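Local coordinates for protein aminotransferase, class I and II (Erwinia tasmaniensis, PDB 5Z0Q) that binds pyridoxal-5'-phosphate and belongs to the class I and II aminotransferases, a family of cofactor-dependent enzymes with a large, mixed central beta-sheet, at residues T118-P123 and R137-A142; I106-F111 and L130-A135; L153-H158 and E188-F193. All coordinates share one frame; numbering follows the deposited sequence.

Followed from the N terminus, the chain first lays down helix 101-111, one half of interaction 2, and then strand 117-122, one half of interaction 1. Helix 127-134 closes interaction 2 against the first helix, and strand 139-146 closes interaction 1 beside the first strand, so the two contacts cross along the sequence. They also meet in space: P132 packs against T118 and H139, and its carbonyl oxygen probably accepts a hydrogen bond from R137 N. Interaction 3 follows in series, with the loop at 153-158 held against helix 184-197. L153 and L155 touch A121 and A142 of interaction 1, whereas interactions 2 and 3 stay about 14 Å apart at their nearest atoms.

Interaction 1 of 3, residues T118-P123 and R137-A142; sequences TVSATP and RQHLSA
T118 to T122 and H139 to A142 run side by side as parallel strands whose short axes diverge by 38°. Five backbone hydrogen bonds join them in the staggered parallel pattern, T118 and S120 each using both N and O: T118 N reaches Q138 O, L140 N reaches T118 O at 2.8 Å, S120 N reaches L140 O, A142 N reaches S120 O at 3.0 Å, and T122 N reaches A142 O.

Polar side chains add a second set of bonds. With CG anti to the backbone N (chi1 -172°), H139 turns its ring edge to the partner strand. S120 OG bonds to H139 NE2 at 2.6 Å, and T118 OG1 meets ND1, although the modelled separation there is too short to be trusted.

Apolar contact is lighter. V119 CG2 lies 4.3 Å from L140 CB on the opposite face, and T122 CG2 rests on S141 CB.

The pairing is the core of a beta-alpha-beta unit in which helix 127-134 covers H139 through F129 and P132. With a hydroxyl at each nitrogen, the imidazole is probably restrained in rotation, the NE2 bond being the surer, and side chains thus join the same two strands as the backbone bonds.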
ATOM      1  N   THR A 118       7.199 -16.292  18.492  1.00 28.83           N
ATOM      2  CA  THR A 118       8.196 -15.305  18.114  1.00 26.73           C
ATOM      3  C   THR A 118       8.916 -14.798  19.358  1.00 30.93           C
ATOM      4  O   THR A 118       8.394 -14.867  20.475  1.00 29.43           O
ATOM      5  CB  THR A 118       7.566 -14.123  17.364  1.00 25.88           C
ATOM      6  OG1 THR A 118       6.646 -13.444  18.226  1.00 28.79           O
ATOM      7  CG2 THR A 118       6.828 -14.606  16.125  1.00 26.22           C
ATOM      8  N   VAL A 119      10.129 -14.289  19.152  1.00 24.79           N
ATOM      9  CA  VAL A 119      10.949 -13.736  20.224  1.00 22.71           C
ATOM     10  C   VAL A 119      11.402 -12.343  19.820  1.00 24.45           C
ATOM     11  O   VAL A 119      11.827 -12.124  18.680  1.00 30.71           O
ATOM     12  CB  VAL A 119      12.172 -14.623  20.535  1.00 24.99           C
ATOM     13  CG1 VAL A 119      12.881 -14.129  21.789  1.00 20.55           C
ATOM     14  CG2 VAL A 119      11.760 -16.068  20.688  1.00 24.49           C
ATOM     15  N   SER A 120      11.317 -11.402  20.757  1.00 23.26           N
ATOM     16  CA  SER A 120      11.813 -10.053  20.537  1.00 29.00           C
ATOM     17  C   SER A 120      12.196  -9.454  21.882  1.00 27.50           C
ATOM     18  O   SER A 120      12.058 -10.088  22.932  1.00 30.11           O
ATOM     19  CB  SER A 120      10.775  -9.182  19.822  1.00 29.25           C
ATOM     20  OG  SER A 120       9.766  -8.758  20.723  1.00 28.28           O
ATOM     21  N   ALA A 121      12.683  -8.221  21.842  1.00 27.76           N
ATOM     22  CA  ALA A 121      13.007  -7.487  23.053  1.00 27.84           C
ATOM     23  C   ALA A 121      11.789  -6.705  23.533  1.00 29.71           C
ATOM     24  O   ALA A 121      10.813  -6.515  22.804  1.00 26.51           O
ATOM     25  CB  ALA A 121      14.181  -6.538  22.813  1.00 25.21           C
ATOM     26  N   THR A 122      11.854  -6.261  24.790  1.00 29.92           N
ATOM     27  CA  THR A 122      10.847  -5.373  25.348  1.00 25.28           C
ATOM     28  C   THR A 122      11.593  -4.351  26.201  1.00 24.42           C
ATOM     29  O   THR A 122      12.471  -4.734  26.997  1.00 24.51           O
ATOM     30  CB  THR A 122       9.784  -6.110  26.173  1.00 22.59           C
ATOM     31  OG1 THR A 122       8.961  -5.157  26.859  1.00 29.01           O
ATOM     32  CG2 THR A 122      10.424  -7.052  27.179  1.00 29.29           C
ATOM     33  N   PRO A 123      11.302  -3.049  26.047  1.00 22.15           N
ATOM     34  CA  PRO A 123      10.310  -2.490  25.121  1.00 25.93           C
ATOM     35  C   PRO A 123      10.763  -2.559  23.667  1.00 27.48           C
ATOM     36  O   PRO A 123      11.931  -2.851  23.414  1.00 26.15           O
ATOM     37  CB  PRO A 123      10.192  -1.037  25.580  1.00 33.75           C
ATOM     38  CG  PRO A 123      11.544  -0.727  26.125  1.00 26.18           C
ATOM     39  CD  PRO A 123      12.013  -1.993  26.789  1.00 19.82           C
ATOM     40  N   ARG A 137      -0.188 -15.893  17.090  1.00 36.91           N
ATOM     41  CA  ARG A 137       1.088 -16.424  17.548  1.00 32.18           C
ATOM     42  C   ARG A 137       1.404 -15.866  18.928  1.00 34.72           C
ATOM     43  O   ARG A 137       1.311 -14.654  19.147  1.00 30.06           O
ATOM     44  CB  ARG A 137       2.213 -16.065  16.575  1.00 30.72           C
ATOM     45  CG  ARG A 137       1.910 -16.355  15.115  1.00 32.34           C
ATOM     46  CD  ARG A 137       1.654 -17.831  14.883  1.00 37.18           C
ATOM     47  NE  ARG A 137       1.921 -18.215  13.499  1.00 35.91           N
ATOM     48  CZ  ARG A 137       1.042 -18.106  12.507  1.00 34.25           C
ATOM     49  NH1 ARG A 137      -0.170 -17.620  12.739  1.00 37.39           N
ATOM     50  NH2 ARG A 137       1.377 -18.480  11.281  1.00 34.44           N
ATOM     51  N   GLN A 138       1.774 -16.748  19.854  1.00 38.54           N
ATOM     52  CA  GLN A 138       2.240 -16.293  21.155  1.00 36.70           C
ATOM     53  C   GLN A 138       3.644 -15.709  21.024  1.00 33.17           C
ATOM     54  O   GLN A 138       4.406 -16.063  20.121  1.00 30.06           O
ATOM     55  CB  GLN A 138       2.220 -17.437  22.171  1.00 37.56           C
ATOM     56  CG  GLN A 138       3.230 -18.551  21.922  1.00 54.75           C
ATOM     57  CD  GLN A 138       2.794 -19.537  20.845  1.00 60.66           C
ATOM     58  OE1 GLN A 138       2.220 -19.154  19.824  1.00 53.79           O
ATOM     59  NE2 GLN A 138       3.068 -20.818  21.073  1.00 42.64           N
ATOM     60  N   HIS A 139       3.978 -14.793  21.929  1.00 35.59           N
ATOM     61  CA  HIS A 139       5.196 -14.002  21.817  1.00 32.26           C
ATOM     62  C   HIS A 139       5.997 -14.094  23.108  1.00 39.33           C
ATOM     63  O   HIS A 139       5.435 -13.972  24.201  1.00 40.70           O
ATOM     64  CB  HIS A 139       4.868 -12.538  21.500  1.00 32.48           C
ATOM     65  CG  HIS A 139       6.068 -11.701  21.192  1.00 29.18           C
ATOM     66  ND1 HIS A 139       6.820 -11.871  20.050  1.00 35.52           N
ATOM     67  CD2 HIS A 139       6.645 -10.683  21.875  1.00 26.75           C
ATOM     68  CE1 HIS A 139       7.811 -10.996  20.044  1.00 32.50           C
ATOM     69  NE2 HIS A 139       7.727 -10.264  21.140  1.00 31.29           N
ATOM     70  N   LEU A 140       7.305 -14.302  22.974  1.00 30.91           N
ATOM     71  CA  LEU A 140       8.227 -14.337  24.100  1.00 28.52           C
ATOM     72  C   LEU A 140       9.050 -13.056  24.108  1.00 29.08           C
ATOM     73  O   LEU A 140       9.669 -12.707  23.097  1.00 31.37           O
ATOM     74  CB  LEU A 140       9.148 -15.557  24.021  1.00 30.14           C
ATOM     75  CG  LEU A 140      10.204 -15.679  25.122  1.00 31.12           C
ATOM     76  CD1 LEU A 140       9.547 -15.821  26.484  1.00 34.72           C
ATOM     77  CD2 LEU A 140      11.138 -16.848  24.853  1.00 32.43           C
ATOM     78  N   SER A 141       9.058 -12.365  25.242  1.00 38.12           N
ATOM     79  CA  SER A 141       9.713 -11.070  25.373  1.00 29.14           C
ATOM     80  C   SER A 141      10.888 -11.177  26.335  1.00 32.69           C
ATOM     81  O   SER A 141      10.752 -11.735  27.429  1.00 35.69           O
ATOM     82  CB  SER A 141       8.726 -10.009  25.863  1.00 22.72           C
ATOM     83  OG  SER A 141       7.569  -9.976  25.047  1.00 36.73           O
ATOM     84  N   ALA A 142      12.034 -10.641  25.925  1.00 33.47           N
ATOM     85  CA  ALA A 142      13.227 -10.573  26.757  1.00 32.16           C
ATOM     86  C   ALA A 142      13.474  -9.116  27.124  1.00 28.82           C
ATOM     87  O   ALA A 142      13.643  -8.271  26.239  1.00 32.99           O
ATOM     88  CB  ALA A 142      14.439 -11.162  26.036  1.00 35.02           C
TER

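Interaction 2 of 3, residues I106-F111 and L130-A135; sequences IAVRAF and LAPKLA
R109 and V108 of helix 106-111 supply one side of this helix pair, and A131, P132, L134 and A135 supply the other. The arginine can be traced outward. From CB, its CG lies anti to the carbonyl carbon, beside the backbone N, and the chain then bends at chi2 (-96°), which brings the outer half round to the last turn of helix 127-134. CD is the first atom to touch, 3.7 Å from A135 CB. NE comes closer to the same methyl, at 3.5 Å. At the tip NH2 approaches L134 CB at 4.1 Å. A135 CB and L134 CB both lie near the guanidinium plane, so the flat group meets the second helix with its edge.

V108 points toward the other helix. Its two methyls divide the work: CG2 faces A131 CB at 4.1 Å, while CG1, anti to the backbone N, sits 4.1 Å from P132 CA and 4.2 Å from A135 CB. P132 lacks an N-H to give to the preceding turn, and helix 127-134 is kinked there.

The whole contact is van der Waals in character. The short axes pass 9.3 Å apart at 48°, and two alanines of 130-135 receive the partner side chains, A131 meeting V108 and A135 meeting both V108 and R109. Around the pair, helix 101-111 sends A107 and F111 down to strand 200-204 and is flanked by M266 of helix 257-267, which also touches R109. The contact lies at the edge of the subunit interface, with M270 of the second subunit on R109 and K268 of the second subunit on L134, while helix 127-134 rests through P132 on strands 117-122 and 139-146.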
ATOM      1  N   ILE A 106       3.993  -9.696   7.252  1.00 26.07           N
ATOM      2  CA  ILE A 106       4.174 -10.777   6.285  1.00 21.80           C
ATOM      3  C   ILE A 106       5.186 -11.791   6.800  1.00 23.05           C
ATOM      4  O   ILE A 106       4.988 -13.006   6.674  1.00 27.72           O
ATOM      5  CB  ILE A 106       4.597 -10.213   4.916  1.00 23.37           C
ATOM      6  CG1 ILE A 106       3.530  -9.270   4.364  1.00 23.73           C
ATOM      7  CG2 ILE A 106       4.848 -11.344   3.929  1.00 21.52           C
ATOM      8  CD1 ILE A 106       4.019  -8.439   3.200  1.00 22.01           C
ATOM      9  N   ALA A 107       6.279 -11.309   7.396  1.00 22.18           N
ATOM     10  CA  ALA A 107       7.306 -12.212   7.907  1.00 21.16           C
ATOM     11  C   ALA A 107       6.746 -13.150   8.969  1.00 22.03           C
ATOM     12  O   ALA A 107       7.075 -14.342   8.990  1.00 22.79           O
ATOM     13  CB  ALA A 107       8.478 -11.406   8.466  1.00 18.80           C
ATOM     14  N   VAL A 108       5.888 -12.637   9.853  1.00 24.33           N
ATOM     15  CA  VAL A 108       5.326 -13.474  10.908  1.00 23.81           C
ATOM     16  C   VAL A 108       4.330 -14.474  10.329  1.00 27.68           C
ATOM     17  O   VAL A 108       4.298 -15.643  10.732  1.00 24.96           O
ATOM     18  CB  VAL A 108       4.687 -12.595  11.999  1.00 24.55           C
ATOM     19  CG1 VAL A 108       4.015 -13.457  13.056  1.00 25.59           C
ATOM     20  CG2 VAL A 108       5.736 -11.697  12.635  1.00 20.22           C
ATOM     21  N   ARG A 109       3.506 -14.036   9.371  1.00 25.69           N
ATOM     22  CA  ARG A 109       2.516 -14.935   8.786  1.00 24.07           C
ATOM     23  C   ARG A 109       3.167 -16.007   7.920  1.00 32.81           C
ATOM     24  O   ARG A 109       2.606 -17.098   7.767  1.00 35.05           O
ATOM     25  CB  ARG A 109       1.504 -14.142   7.956  1.00 27.24           C
ATOM     26  CG  ARG A 109       0.899 -12.938   8.656  1.00 25.93           C
ATOM     27  CD  ARG A 109      -0.440 -13.248   9.296  1.00 33.20           C
ATOM     28  NE  ARG A 109      -0.975 -12.081   9.994  1.00 43.72           N
ATOM     29  CZ  ARG A 109      -1.741 -11.153   9.428  1.00 33.45           C
ATOM     30  NH1 ARG A 109      -2.074 -11.251   8.149  1.00 26.61           N
ATOM     31  NH2 ARG A 109      -2.178 -10.126  10.145  1.00 36.65           N
ATOM     32  N   ALA A 110       4.339 -15.723   7.352  1.00 29.44           N
ATOM     33  CA  ALA A 110       4.975 -16.626   6.400  1.00 29.54           C
ATOM     34  C   ALA A 110       6.051 -17.509   7.012  1.00 26.86           C
ATOM     35  O   ALA A 110       6.265 -18.625   6.529  1.00 33.21           O
ATOM     36  CB  ALA A 110       5.589 -15.829   5.243  1.00 24.74           C
ATOM     37  N   PHE A 111       6.738 -17.044   8.055  1.00 24.76           N
ATOM     38  CA  PHE A 111       7.851 -17.777   8.645  1.00 31.10           C
ATOM     39  C   PHE A 111       7.493 -18.412   9.982  1.00 32.92           C
ATOM     40  O   PHE A 111       8.389 -18.870  10.701  1.00 31.31           O
ATOM     41  CB  PHE A 111       9.058 -16.851   8.808  1.00 27.33           C
ATOM     42  CG  PHE A 111       9.502 -16.203   7.528  1.00 24.80           C
ATOM     43  CD1 PHE A 111       9.452 -16.899   6.330  1.00 30.11           C
ATOM     44  CD2 PHE A 111       9.960 -14.896   7.519  1.00 27.24           C
ATOM     45  CE1 PHE A 111       9.856 -16.305   5.149  1.00 26.09           C
ATOM     46  CE2 PHE A 111      10.365 -14.297   6.341  1.00 31.52           C
ATOM     47  CZ  PHE A 111      10.314 -15.002   5.154  1.00 29.28           C
ATOM     48  N   LEU A 130       2.581  -6.865  18.210  1.00 28.41           N
ATOM     49  CA  LEU A 130       1.222  -6.775  17.690  1.00 29.42           C
ATOM     50  C   LEU A 130       1.008  -7.700  16.500  1.00 31.65           C
ATOM     51  O   LEU A 130      -0.103  -8.204  16.305  1.00 32.06           O
ATOM     52  CB  LEU A 130       0.901  -5.333  17.294  1.00 27.71           C
ATOM     53  CG  LEU A 130      -0.056  -4.565  18.209  1.00 41.93           C
ATOM     54  CD1 LEU A 130       0.480  -4.506  19.632  1.00 36.50           C
ATOM     55  CD2 LEU A 130      -0.308  -3.166  17.668  1.00 35.68           C
ATOM     56  N   ALA A 131       2.052  -7.933  15.696  1.00 31.63           N
ATOM     57  CA  ALA A 131       1.905  -8.831  14.552  1.00 27.47           C
ATOM     58  C   ALA A 131       1.651 -10.272  14.979  1.00 33.40           C
ATOM     59  O   ALA A 131       0.733 -10.901  14.423  1.00 32.97           O
ATOM     60  CB  ALA A 131       3.124  -8.708  13.631  1.00 24.58           C
ATOM     61  N   PRO A 132       2.396 -10.860  15.926  1.00 32.54           N
ATOM     62  CA  PRO A 132       2.016 -12.202  16.398  1.00 29.05           C
ATOM     63  C   PRO A 132       0.652 -12.229  17.059  1.00 32.99           C
ATOM     64  O   PRO A 132      -0.027 -13.262  17.030  1.00 28.89           O
ATOM     65  CB  PRO A 132       3.132 -12.557  17.393  1.00 27.90           C
ATOM     66  CG  PRO A 132       4.270 -11.679  17.022  1.00 35.46           C
ATOM     67  CD  PRO A 132       3.647 -10.406  16.558  1.00 34.85           C
ATOM     68  N   LYS A 133       0.232 -11.110  17.653  1.00 34.93           N
ATOM     69  CA  LYS A 133      -1.086 -11.043  18.272  1.00 30.21           C
ATOM     70  C   LYS A 133      -2.191 -11.158  17.230  1.00 31.99           C
ATOM     71  O   LYS A 133      -3.178 -11.872  17.439  1.00 32.93           O
ATOM     72  CB  LYS A 133      -1.212  -9.742  19.063  1.00 34.46           C
ATOM     73  CG  LYS A 133      -2.446  -9.636  19.939  1.00 41.44           C
ATOM     74  CD  LYS A 133      -2.428  -8.325  20.711  1.00 45.50           C
ATOM     75  CE  LYS A 133      -3.643  -8.184  21.609  1.00 62.42           C
ATOM     76  NZ  LYS A 133      -3.613  -6.896  22.356  1.00 61.94           N
ATOM     77  N   LEU A 134      -2.039 -10.470  16.096  1.00 30.25           N
ATOM     78  CA  LEU A 134      -3.036 -10.530  15.036  1.00 33.44           C
ATOM     79  C   LEU A 134      -2.940 -11.803  14.209  1.00 36.27           C
ATOM     80  O   LEU A 134      -3.912 -12.164  13.538  1.00 38.51           O
ATOM     81  CB  LEU A 134      -2.902  -9.315  14.115  1.00 34.15           C
ATOM     82  CG  LEU A 134      -2.970  -7.940  14.781  1.00 43.36           C
ATOM     83  CD1 LEU A 134      -2.890  -6.836  13.737  1.00 41.85           C
ATOM     84  CD2 LEU A 134      -4.232  -7.807  15.620  1.00 41.47           C
ATOM     85  N   ALA A 135      -1.798 -12.485  14.238  1.00 38.13           N
ATOM     86  CA  ALA A 135      -1.599 -13.713  13.483  1.00 36.94           C
ATOM     87  C   ALA A 135      -1.851 -14.966  14.310  1.00 38.86           C
ATOM     88  O   ALA A 135      -1.648 -16.076  13.806  1.00 33.70           O
ATOM     89  CB  ALA A 135      -0.180 -13.754  12.905  1.00 36.94           C
TER

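Interaction 3 of 3, residues L153-H158 and E188-F193; sequences LDLDSH and EAQLRF
L155 and F193 form the close-packed centre of this contact. L155 CB stands over the middle of the phenyl face, 3.8 Å from the ring centroid and only 8° off the ring normal, a well-formed CH-pi contact. Beyond it, L155 CD1 lies 3.7 Å from F193 CD2, and L155 O approaches CE1 at 3.5 Å, so one residue spreads across most of the ring. The phenylalanine's first torsion of 175° sets CG anti to the backbone N and presents the ring to the loop. Next to this pair, L153 CD2 meets the amide nitrogen of Q190, NE2, at 3.8 Å, the extended glutamine crossing the leucine at about a right angle.

The arrangement shows how a connecting loop can be pinned between a sheet and one of its covering helices. Here the loop follows strand 151-152, helix 184-197 packs on the central mixed sheet of the large domain of the fold-type I PLP enzymes, as in other class I and II aminotransferases, and L155 also touches V119 and L169 of the strands beneath. The loop keeps its shape through D154 O, which accepts from S157 N, S157 OG and H158 ND1 and so closes a short 3-10 turn.

Toward solvent the fit is looser. D156 OD2 stays 4.3 Å from A189 O and forms a salt bridge with R196 NH2, one turn beyond R192 in the helix. R192 NH1 remains 5.2 Å from D156 OD2, where it would probably exert only a weak electrostatic influence.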
ATOM      1  N   LEU A 153      20.651  -6.013  25.079  1.00 35.43           N
ATOM      2  CA  LEU A 153      19.801  -7.192  24.998  1.00 25.31           C
ATOM      3  C   LEU A 153      20.623  -8.432  25.318  1.00 36.32           C
ATOM      4  O   LEU A 153      21.695  -8.639  24.738  1.00 42.62           O
ATOM      5  CB  LEU A 153      19.171  -7.317  23.609  1.00 28.29           C
ATOM      6  CG  LEU A 153      18.310  -8.558  23.368  1.00 28.19           C
ATOM      7  CD1 LEU A 153      17.158  -8.620  24.359  1.00 25.23           C
ATOM      8  CD2 LEU A 153      17.793  -8.576  21.939  1.00 27.50           C
ATOM      9  N   ASP A 154      20.119  -9.253  26.237  1.00 38.21           N
ATOM     10  CA  ASP A 154      20.794 -10.471  26.680  1.00 36.04           C
ATOM     11  C   ASP A 154      19.844 -11.644  26.449  1.00 41.56           C
ATOM     12  O   ASP A 154      19.230 -12.159  27.385  1.00 42.88           O
ATOM     13  CB  ASP A 154      21.212 -10.353  28.157  1.00 37.04           C
ATOM     14  CG  ASP A 154      22.193 -11.429  28.576  1.00 42.36           C
ATOM     15  OD1 ASP A 154      22.626 -12.214  27.707  1.00 46.37           O
ATOM     16  OD2 ASP A 154      22.533 -11.486  29.777  1.00 47.08           O
ATOM     17  N   LEU A 155      19.725 -12.061  25.186  1.00 40.48           N
ATOM     18  CA  LEU A 155      18.849 -13.182  24.854  1.00 33.81           C
ATOM     19  C   LEU A 155      19.335 -14.484  25.478  1.00 33.73           C
ATOM     20  O   LEU A 155      18.526 -15.380  25.746  1.00 34.33           O
ATOM     21  CB  LEU A 155      18.741 -13.334  23.336  1.00 31.15           C
ATOM     22  CG  LEU A 155      17.950 -12.265  22.578  1.00 35.29           C
ATOM     23  CD1 LEU A 155      18.209 -12.368  21.083  1.00 22.56           C
ATOM     24  CD2 LEU A 155      16.461 -12.389  22.875  1.00 20.15           C
ATOM     25  N   ASP A 156      20.642 -14.605  25.719  1.00 42.07           N
ATOM     26  CA  ASP A 156      21.180 -15.840  26.278  1.00 41.32           C
ATOM     27  C   ASP A 156      20.735 -16.048  27.719  1.00 36.57           C
ATOM     28  O   ASP A 156      20.666 -17.190  28.186  1.00 37.25           O
ATOM     29  CB  ASP A 156      22.705 -15.832  26.186  1.00 49.28           C
ATOM     30  CG  ASP A 156      23.204 -15.373  24.828  1.00 58.58           C
ATOM     31  OD1 ASP A 156      23.109 -14.160  24.543  1.00 51.40           O
ATOM     32  OD2 ASP A 156      23.684 -16.222  24.047  1.00 55.14           O
ATOM     33  N   SER A 157      20.427 -14.969  28.436  1.00 38.62           N
ATOM     34  CA  SER A 157      19.932 -15.069  29.803  1.00 36.48           C
ATOM     35  C   SER A 157      18.451 -15.428  29.871  1.00 37.98           C
ATOM     36  O   SER A 157      17.878 -15.430  30.964  1.00 44.16           O
ATOM     37  CB  SER A 157      20.183 -13.759  30.555  1.00 29.74           C
ATOM     38  OG  SER A 157      19.392 -12.707  30.030  1.00 42.32           O
ATOM     39  N   HIS A 158      17.823 -15.726  28.730  1.00 32.70           N
ATOM     40  CA  HIS A 158      16.430 -16.154  28.687  1.00 32.49           C
ATOM     41  C   HIS A 158      16.283 -17.551  28.096  1.00 41.54           C
ATOM     42  O   HIS A 158      15.220 -17.891  27.568  1.00 40.17           O
ATOM     43  CB  HIS A 158      15.581 -15.152  27.901  1.00 29.39           C
ATOM     44  CG  HIS A 158      15.436 -13.823  28.574  1.00 31.81           C
ATOM     45  ND1 HIS A 158      16.480 -12.930  28.692  1.00 35.47           N
ATOM     46  CD2 HIS A 158      14.371 -13.237  29.170  1.00 31.24           C
ATOM     47  CE1 HIS A 158      16.062 -11.851  29.329  1.00 29.52           C
ATOM     48  NE2 HIS A 158      14.786 -12.012  29.630  1.00 32.91           N
ATOM     49  N   GLU A 188      26.829 -10.622  16.974  1.00 30.46           N
ATOM     50  CA  GLU A 188      27.290 -12.002  16.862  1.00 28.68           C
ATOM     51  C   GLU A 188      26.770 -12.859  18.007  1.00 27.77           C
ATOM     52  O   GLU A 188      26.647 -14.080  17.859  1.00 29.47           O
ATOM     53  CB  GLU A 188      28.817 -12.045  16.805  1.00 29.41           C
ATOM     54  CG  GLU A 188      29.401 -11.415  15.549  1.00 36.40           C
ATOM     55  CD  GLU A 188      30.910 -11.539  15.475  1.00 53.77           C
ATOM     56  OE1 GLU A 188      31.524 -11.968  16.476  1.00 52.96           O
ATOM     57  OE2 GLU A 188      31.482 -11.210  14.414  1.00 51.54           O
ATOM     58  N   ALA A 189      26.458 -12.244  19.150  1.00 30.67           N
ATOM     59  CA  ALA A 189      25.811 -12.982  20.228  1.00 32.69           C
ATOM     60  C   ALA A 189      24.364 -13.302  19.877  1.00 32.35           C
ATOM     61  O   ALA A 189      23.889 -14.417  20.128  1.00 32.56           O
ATOM     62  CB  ALA A 189      25.886 -12.187  21.532  1.00 33.24           C
ATOM     63  N   GLN A 190      23.648 -12.336  19.298  1.00 27.82           N
ATOM     64  CA  GLN A 190      22.285 -12.593  18.846  1.00 31.10           C
ATOM     65  C   GLN A 190      22.258 -13.609  17.711  1.00 36.13           C
ATOM     66  O   GLN A 190      21.290 -14.367  17.583  1.00 37.30           O
ATOM     67  CB  GLN A 190      21.625 -11.285  18.409  1.00 23.89           C
ATOM     68  CG  GLN A 190      21.574 -10.230  19.500  1.00 27.07           C
ATOM     69  CD  GLN A 190      21.169  -8.866  18.976  1.00 36.65           C
ATOM     70  OE1 GLN A 190      21.036  -8.667  17.769  1.00 36.97           O
ATOM     71  NE2 GLN A 190      20.972  -7.918  19.886  1.00 35.52           N
ATOM     72  N   LEU A 191      23.306 -13.639  16.884  1.00 34.67           N
ATOM     73  CA  LEU A 191      23.382 -14.642  15.828  1.00 31.61           C
ATOM     74  C   LEU A 191      23.593 -16.035  16.407  1.00 33.40           C
ATOM     75  O   LEU A 191      22.961 -17.000  15.961  1.00 32.32           O
ATOM     76  CB  LEU A 191      24.504 -14.294  14.850  1.00 27.46           C
ATOM     77  CG  LEU A 191      24.786 -15.335  13.767  1.00 26.72           C
ATOM     78  CD1 LEU A 191      23.538 -15.600  12.940  1.00 25.00           C
ATOM     79  CD2 LEU A 191      25.940 -14.892  12.877  1.00 36.12           C
ATOM     80  N   ARG A 192      24.479 -16.161  17.400  1.00 31.37           N
ATOM     81  CA  ARG A 192      24.699 -17.459  18.027  1.00 28.39           C
ATOM     82  C   ARG A 192      23.454 -17.944  18.756  1.00 32.03           C
ATOM     83  O   ARG A 192      23.211 -19.154  18.834  1.00 30.95           O
ATOM     84  CB  ARG A 192      25.894 -17.390  18.982  1.00 23.14           C
ATOM     85  CG  ARG A 192      27.238 -17.324  18.268  1.00 26.58           C
ATOM     86  CD  ARG A 192      28.414 -17.379  19.234  1.00 28.30           C
ATOM     87  NE  ARG A 192      29.016 -16.065  19.452  1.00 33.87           N
ATOM     88  CZ  ARG A 192      28.940 -15.385  20.593  1.00 38.91           C
ATOM     89  NH1 ARG A 192      28.295 -15.897  21.632  1.00 28.40           N
ATOM     90  NH2 ARG A 192      29.518 -14.195  20.695  1.00 37.46           N
ATOM     91  N   PHE A 193      22.649 -17.020  19.286  1.00 37.20           N
ATOM     92  CA  PHE A 193      21.384 -17.410  19.897  1.00 33.01           C
ATOM     93  C   PHE A 193      20.413 -17.947  18.854  1.00 33.29           C
ATOM     94  O   PHE A 193      19.681 -18.910  19.115  1.00 34.98           O
ATOM     95  CB  PHE A 193      20.772 -16.222  20.639  1.00 31.11           C
ATOM     96  CG  PHE A 193      19.408 -16.496  21.210  1.00 32.58           C
ATOM     97  CD1 PHE A 193      19.268 -17.184  22.404  1.00 34.03           C
ATOM     98  CD2 PHE A 193      18.267 -16.057  20.559  1.00 35.53           C
ATOM     99  CE1 PHE A 193      18.016 -17.433  22.934  1.00 29.75           C
ATOM    100  CE2 PHE A 193      17.012 -16.304  21.085  1.00 33.48           C
ATOM    101  CZ  PHE A 193      16.888 -16.993  22.274  1.00 31.25           C
TER